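Local coordinates for esterase family protein (Staphylococcus aureus, PDB 7L0A), which probably hydrolyses S-formylglutathione to formate and glutathione, acting as a serine esterase of the alpha/beta-hydrolase superfamily, at residues Asn26-Ile30 / Glu60-Met64; Ala139-Asp144 / Gln201-Leu205; Met23-Leu27 / Met82-Asp86. All blocks are in the same frame, centred on the assembly; numbering follows the deposited sequence.

Contact 1 of 3, residues Asn26-Ile30 / Glu60-Met64; sequences NLTVI and ETTYM
The hydroxyl OG1 of Thr-28 donates a hydrogen bond of 2.8 Å to the backbone O of Glu-60. It joins strand 24-32 of the alpha/beta-hydrolase sheet to the loop that leads into helix 62-66. The donor stands above the carbonyl plane, 56° out of it. Thr-28 has OG1 beside its own backbone N (chi1 -56°), which turns the hydroxyl to the loop and CG2 to Met-64. Thr-28 CG2 lies 4.1 Å from Met-64 CG.

The side chain of Glu-60 bends over to Asn-26. Its CG sits between the backbone N and the carbonyl carbon (chi1 81°), and a second bend at chi2 brings the carboxylate to the asparagine. Glu-60 OE2 comes within 3.3 Å of Asn-26 CB. The amide and carboxylate planes are 48° apart, and a water bridges the two groups, accepting from Asn-26 ND2 and donating to Glu-60 OE1.

Further along the strand the contact is apolar. Tyr-11 of strand 9-17 touches both Thr-28 and Met-64, and Glu-70 of helix 69-75 touches both Ile-30 and Met-64. Ile-30 and Met-64 run past each other in opposite directions, with Ile-30 CG2 4.1 Å from Met-64 SD.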
# COMPACT_ATOMS: atom_id res chain seq x y z
N ASN B 26 8.19 -4.48 -6.31
CA ASN B 26 7.58 -4.54 -4.99
C ASN B 26 8.10 -3.43 -4.09
O ASN B 26 9.29 -3.07 -4.14
CB ASN B 26 7.86 -5.89 -4.31
CG ASN B 26 7.15 -7.02 -4.97
OD1 ASN B 26 5.97 -6.93 -5.24
ND2 ASN B 26 7.85 -8.11 -5.23
N LEU B 27 7.21 -2.91 -3.25
CA LEU B 27 7.52 -1.90 -2.26
C LEU B 27 6.99 -2.39 -0.91
O LEU B 27 5.92 -2.99 -0.83
CB LEU B 27 6.86 -0.53 -2.51
CG LEU B 27 6.89 0.12 -3.85
CD1 LEU B 27 6.01 1.39 -3.80
CD2 LEU B 27 8.33 0.51 -4.24
N THR B 28 7.71 -2.07 0.15
CA THR B 28 7.20 -2.17 1.52
C THR B 28 7.02 -0.75 2.05
O THR B 28 7.92 0.08 1.94
CB THR B 28 8.14 -2.97 2.43
OG1 THR B 28 8.36 -4.26 1.88
CG2 THR B 28 7.53 -3.10 3.86
N VAL B 29 5.87 -0.49 2.66
CA VAL B 29 5.55 0.80 3.26
C VAL B 29 5.04 0.52 4.66
O VAL B 29 4.13 -0.29 4.85
CB VAL B 29 4.50 1.57 2.44
CG1 VAL B 29 4.08 2.83 3.15
CG2 VAL B 29 5.06 1.91 1.02
N ILE B 30 5.63 1.18 5.66
CA ILE B 30 5.07 1.13 7.02
C ILE B 30 4.59 2.54 7.32
O ILE B 30 5.34 3.53 7.20
CB ILE B 30 6.07 0.61 8.06
CG1 ILE B 30 7.35 1.38 8.08
CG2 ILE B 30 6.28 -0.93 7.86
CD1 ILE B 30 8.36 0.82 9.10
N GLU B 60 13.08 -5.70 -0.84
CA GLU B 60 12.20 -4.81 -0.10
C GLU B 60 11.74 -5.39 1.25
O GLU B 60 11.10 -4.65 2.02
CB GLU B 60 10.97 -4.46 -0.96
CG GLU B 60 9.87 -5.55 -0.96
CD GLU B 60 10.12 -6.71 -1.90
OE1 GLU B 60 11.13 -6.67 -2.66
OE2 GLU B 60 9.29 -7.68 -1.90
N THR B 61 12.06 -6.64 1.53
CA THR B 61 11.69 -7.28 2.79
C THR B 61 12.84 -7.41 3.79
O THR B 61 12.59 -7.73 4.96
CB THR B 61 11.09 -8.70 2.58
OG1 THR B 61 12.11 -9.64 2.23
CG2 THR B 61 9.97 -8.70 1.57
N THR B 62 14.09 -7.15 3.39
CA THR B 62 15.21 -7.57 4.21
C THR B 62 15.35 -6.70 5.46
O THR B 62 15.68 -7.22 6.53
CB THR B 62 16.50 -7.54 3.39
OG1 THR B 62 16.27 -8.20 2.14
CG2 THR B 62 17.60 -8.20 4.15
N TYR B 63 15.16 -5.39 5.35
CA TYR B 63 15.24 -4.55 6.53
C TYR B 63 14.18 -4.97 7.54
O TYR B 63 14.46 -5.04 8.74
CB TYR B 63 15.09 -3.06 6.20
CG TYR B 63 16.39 -2.29 6.20
CD1 TYR B 63 16.99 -1.93 7.39
CD2 TYR B 63 17.02 -1.95 5.03
CE1 TYR B 63 18.20 -1.21 7.41
CE2 TYR B 63 18.20 -1.23 5.03
CZ TYR B 63 18.79 -0.89 6.23
OH TYR B 63 19.99 -0.21 6.27
N MET B 64 12.96 -5.29 7.06
CA MET B 64 11.92 -5.75 7.97
C MET B 64 12.35 -7.00 8.72
O MET B 64 12.10 -7.13 9.92
CB MET B 64 10.63 -6.03 7.21
CG MET B 64 10.01 -4.79 6.59
SD MET B 64 9.50 -3.52 7.79
CE MET B 64 8.39 -4.39 8.86
O HOH W 1 10.86 -8.04 -4.92

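Contact 2 of 3, residues Ala139-Asp144 / Gln201-Leu205; sequences ALTQGD and QIPKL
The ring of Pro-203 lies against Ala-139 of helix 130-141. Its CD and CG both pack on the alanine's methyl. Pro-203 CD is 3.9 Å from Ala-139 CB. Pro-203 CD is also close to Ala-139 O, at 3.0 Å, a tight approach. Beyond the proline, Leu-205 also points at the helix, and its CD2 reaches the methyl of Ala-139 more loosely.

Leu-140 starts out pointing away from 201-205. Its branch then returns, and Leu-140 CD2 meets Ile-202 CD1 at 4.2 Å, methyl to methyl. Leu-191, Leu-192 and Ala-195 of helix 188-197 also pack on Leu-140.

These residues join two elements of the alpha/beta-hydrolase fold. Helix 130-141 follows the predicted nucleophile Ser-129, and 201-205 leads into strand 204-210 of the central sheet. Ala-149 of the neighbouring strand 148-152 touches Ala-139, Pro-203 and Leu-205 alike.

At Gly-143 the backbones come close. Gly-143 CA is 3.3 Å from Gln-201 O in a CA-H...O contact, with an angle of 164° at the hydrogen. A water donates to Ala-139 O at 2.8 Å. The same water lies suspiciously near Gln-201 O, so that half of the bridge is doubtful. The side chain of Gln-201, extended beyond CG, runs to Asp-144. Gln-201 OE1 lies 3.7 Å from Asp-144 CA, while the carboxylate of Asp-144 leads away from the loop.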
# COMPACT_ATOMS: atom_id res chain seq x y z
N ALA B 139 21.35 12.93 -1.98
CA ALA B 139 21.66 14.11 -1.17
C ALA B 139 22.31 15.22 -1.98
O ALA B 139 22.06 16.40 -1.71
CB ALA B 139 22.59 13.73 -0.02
N LEU B 140 23.12 14.87 -2.97
CA LEU B 140 23.88 15.85 -3.73
C LEU B 140 23.22 16.26 -5.04
O LEU B 140 23.72 17.19 -5.68
CB LEU B 140 25.29 15.32 -4.02
CG LEU B 140 26.16 14.99 -2.81
CD1 LEU B 140 27.43 14.23 -3.14
CD2 LEU B 140 26.54 16.27 -2.04
N THR B 141 22.13 15.60 -5.45
CA THR B 141 21.38 15.97 -6.65
C THR B 141 19.93 16.36 -6.38
O THR B 141 19.32 17.04 -7.22
CB THR B 141 21.39 14.82 -7.67
OG1 THR B 141 20.76 13.67 -7.08
CG2 THR B 141 22.83 14.49 -8.09
N GLN B 142 19.35 15.92 -5.26
CA GLN B 142 17.99 16.23 -4.84
C GLN B 142 17.98 16.85 -3.44
O GLN B 142 17.11 16.53 -2.61
CB GLN B 142 17.15 14.95 -4.88
CG GLN B 142 17.05 14.34 -6.27
CD GLN B 142 16.08 15.09 -7.17
OE1 GLN B 142 15.08 15.63 -6.71
NE2 GLN B 142 16.37 15.09 -8.46
N GLY B 143 18.96 17.71 -3.17
CA GLY B 143 19.09 18.35 -1.86
C GLY B 143 17.92 19.20 -1.44
O GLY B 143 17.74 19.45 -0.24
N ASP B 144 17.12 19.69 -2.40
CA ASP B 144 15.92 20.46 -2.09
C ASP B 144 14.74 19.57 -1.73
O ASP B 144 13.69 20.08 -1.35
CB ASP B 144 15.56 21.37 -3.28
CG ASP B 144 15.27 20.60 -4.55
OD1 ASP B 144 15.64 19.41 -4.65
OD2 ASP B 144 14.67 21.20 -5.47
N GLN B 201 21.50 23.29 -2.00
CA GLN B 201 21.18 22.77 -0.68
C GLN B 201 21.74 21.36 -0.54
O GLN B 201 21.52 20.52 -1.40
CB GLN B 201 19.67 22.76 -0.51
CG GLN B 201 19.16 23.61 0.61
CD GLN B 201 17.66 23.82 0.55
OE1 GLN B 201 17.02 23.63 -0.49
NE2 GLN B 201 17.09 24.21 1.67
N ILE B 202 22.47 21.11 0.53
CA ILE B 202 22.92 19.77 0.89
C ILE B 202 22.20 19.37 2.17
O ILE B 202 22.22 20.15 3.13
CB ILE B 202 24.45 19.69 1.09
CG1 ILE B 202 25.18 20.12 -0.20
CG2 ILE B 202 24.88 18.27 1.50
CD1 ILE B 202 26.69 20.04 -0.09
N PRO B 203 21.56 18.22 2.21
CA PRO B 203 20.89 17.79 3.45
C PRO B 203 21.88 17.69 4.60
O PRO B 203 23.07 17.47 4.41
CB PRO B 203 20.31 16.42 3.10
CG PRO B 203 20.26 16.38 1.58
CD PRO B 203 21.41 17.23 1.12
N LYS B 204 21.36 17.82 5.82
CA LYS B 204 22.18 17.47 6.98
C LYS B 204 22.59 16.00 6.85
O LYS B 204 21.77 15.13 6.55
CB LYS B 204 21.40 17.72 8.27
CG LYS B 204 22.26 17.91 9.51
CD LYS B 204 21.43 18.43 10.68
CE LYS B 204 22.21 18.32 11.98
NZ LYS B 204 21.43 18.77 13.16
N LEU B 205 23.88 15.73 7.08
CA LEU B 205 24.46 14.42 6.86
C LEU B 205 24.84 13.74 8.17
O LEU B 205 25.55 14.32 9.00
CB LEU B 205 25.71 14.54 5.99
CG LEU B 205 25.50 14.98 4.56
CD1 LEU B 205 26.87 15.24 3.92
CD2 LEU B 205 24.74 13.94 3.77
O HOH W 2 22.51 18.89 -2.99

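Contact 3 of 3, residues Met23-Leu27 / Met82-Asp86; sequences MHQNL and MPNVD
Met-82 meets strand 24-32 through its backbone, Met-82 O lying 3.7 Å from Leu-27 CA. Its side chain touches Leu-52 of strand 49-53.

Pro-83 pairs with Leu-27 as an antiparallel non-hydrogen-bonded pair, and both side chains lie on the same face of the sheet. Leu-27 CD2 reaches Pro-83 CB at 3.7 Å, and the two side chains meet at a slant. Helix 99-113 covers this face, with Val-106 on Leu-27 and Ile-103 on Pro-83.

Asn-84 makes the next link. Asn-84 N donates to Asn-26 O at 2.9 Å. With CG anti to the backbone N (chi1 179°), the Asn-84 amide is directed at Gln-25. Asn-84 ND2 donates to Gln-25 OE1 at 3.1 Å and to Asp-86 OD1 at 3.0 Å. The amide planes of Asn-84 and Gln-25 are 31° apart. Both acceptors lie close to the Asn-84 amide plane, so the pair of bonds should fix the rotation of that amide.

The backbone N of Val-85 is hydrogen-bonded to His-54 NE2.

Asp-86 closes the network. Asp-86 OD2 accepts from Gln-25 NE2 at 3.0 Å. The carboxylate is met from above its plane, and it stands nearly square to the Gln-25 amide, at 83°. A water donates to Gln-25 OE1 and accepts from Asp-86 N. The buried amide of Gln-25 is therefore held at both its oxygen and its nitrogen. Here the antiparallel pairing of strands 24-32 and 79-83, part of the antiparallel edge of the alpha/beta-hydrolase sheet, passes into a loop held by the amides of Gln-25 and Asn-84 and the carboxylate of Asp-86.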
# COMPACT_ATOMS: atom_id res chain seq x y z
N MET B 23 8.76 -2.85 -15.67
CA MET B 23 8.32 -4.14 -15.18
C MET B 23 7.78 -3.97 -13.77
O MET B 23 7.80 -2.87 -13.21
CB MET B 23 9.44 -5.19 -15.19
CG MET B 23 10.69 -4.77 -14.52
SD MET B 23 11.98 -6.03 -14.77
CE MET B 23 11.31 -7.30 -13.69
N HIS B 24 7.27 -5.06 -13.21
CA HIS B 24 6.70 -4.99 -11.88
C HIS B 24 7.79 -4.87 -10.82
O HIS B 24 8.90 -5.41 -10.97
CB HIS B 24 5.86 -6.21 -11.63
CG HIS B 24 4.69 -6.33 -12.56
ND1 HIS B 24 4.69 -7.19 -13.63
CD2 HIS B 24 3.50 -5.68 -12.59
CE1 HIS B 24 3.54 -7.10 -14.25
NE2 HIS B 24 2.80 -6.17 -13.66
N GLN B 25 7.45 -4.13 -9.76
CA GLN B 25 8.33 -3.88 -8.64
C GLN B 25 7.53 -3.99 -7.36
O GLN B 25 6.35 -3.64 -7.33
CB GLN B 25 8.98 -2.50 -8.68
CG GLN B 25 9.97 -2.32 -9.81
CD GLN B 25 11.18 -3.21 -9.67
OE1 GLN B 25 11.91 -3.16 -8.69
NE2 GLN B 25 11.41 -4.05 -10.68
N ASN B 26 8.19 -4.48 -6.31
CA ASN B 26 7.58 -4.54 -4.99
C ASN B 26 8.10 -3.43 -4.09
O ASN B 26 9.29 -3.07 -4.14
CB ASN B 26 7.86 -5.89 -4.31
CG ASN B 26 7.15 -7.02 -4.97
OD1 ASN B 26 5.97 -6.93 -5.24
ND2 ASN B 26 7.85 -8.11 -5.23
N LEU B 27 7.21 -2.91 -3.25
CA LEU B 27 7.52 -1.90 -2.26
C LEU B 27 6.99 -2.39 -0.91
O LEU B 27 5.92 -2.99 -0.83
CB LEU B 27 6.86 -0.53 -2.51
CG LEU B 27 6.89 0.12 -3.85
CD1 LEU B 27 6.01 1.39 -3.80
CD2 LEU B 27 8.33 0.51 -4.24
N MET B 82 10.38 1.37 1.59
CA MET B 82 11.48 0.46 1.28
C MET B 82 11.23 -0.14 -0.10
O MET B 82 10.58 -1.18 -0.22
CB MET B 82 11.56 -0.62 2.37
CG MET B 82 12.13 -0.08 3.69
SD MET B 82 11.68 -0.99 5.21
CE MET B 82 9.99 -0.49 5.39
N PRO B 83 11.77 0.45 -1.16
CA PRO B 83 11.58 -0.13 -2.49
C PRO B 83 12.52 -1.27 -2.77
O PRO B 83 13.66 -1.30 -2.30
CB PRO B 83 11.89 1.04 -3.44
CG PRO B 83 12.85 1.89 -2.68
CD PRO B 83 12.42 1.77 -1.21
N ASN B 84 12.04 -2.21 -3.58
CA ASN B 84 12.95 -3.19 -4.16
C ASN B 84 13.83 -2.52 -5.21
O ASN B 84 13.37 -1.74 -6.04
CB ASN B 84 12.19 -4.32 -4.84
CG ASN B 84 13.11 -5.33 -5.47
OD1 ASN B 84 13.78 -6.10 -4.78
ND2 ASN B 84 13.20 -5.30 -6.80
N VAL B 85 15.12 -2.86 -5.19
CA VAL B 85 16.07 -2.36 -6.18
C VAL B 85 16.71 -3.55 -6.89
O VAL B 85 17.35 -4.40 -6.25
CB VAL B 85 17.13 -1.45 -5.52
CG1 VAL B 85 18.10 -0.96 -6.57
CG2 VAL B 85 16.47 -0.33 -4.77
N ASP B 86 16.46 -3.66 -8.18
CA ASP B 86 17.07 -4.72 -8.98
C ASP B 86 18.50 -4.34 -9.35
O ASP B 86 18.80 -3.16 -9.58
CB ASP B 86 16.29 -4.97 -10.26
CG ASP B 86 14.96 -5.65 -10.03
OD1 ASP B 86 14.85 -6.41 -9.03
OD2 ASP B 86 14.04 -5.42 -10.84
O HOH W 3 14.52 -1.69 -9.43

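How the contacts relate
All three contacts reach the one eight-stranded mixed sheet. Contacts 1 and 3 start from the same strand, 24-32, and share Asn-26 and Leu-27. Their centres are 9 Å apart, and they touch: Met-82 packs on Met-64, and Glu-60 packs on Asn-84. Together they tie strand 24-32 to the loop before helix 62-66 and to its neighbour in the sheet, strand 79-83. Contact 2 comes later in the chain, after both have closed. It lies on the other side of the chain's centre, its own centre 24 Å from each of theirs, where helix 130-141 meets the start of strand 204-210. The contacts thus lie in separate parts of a single alpha/beta-hydrolase domain, away from the predicted catalytic residues.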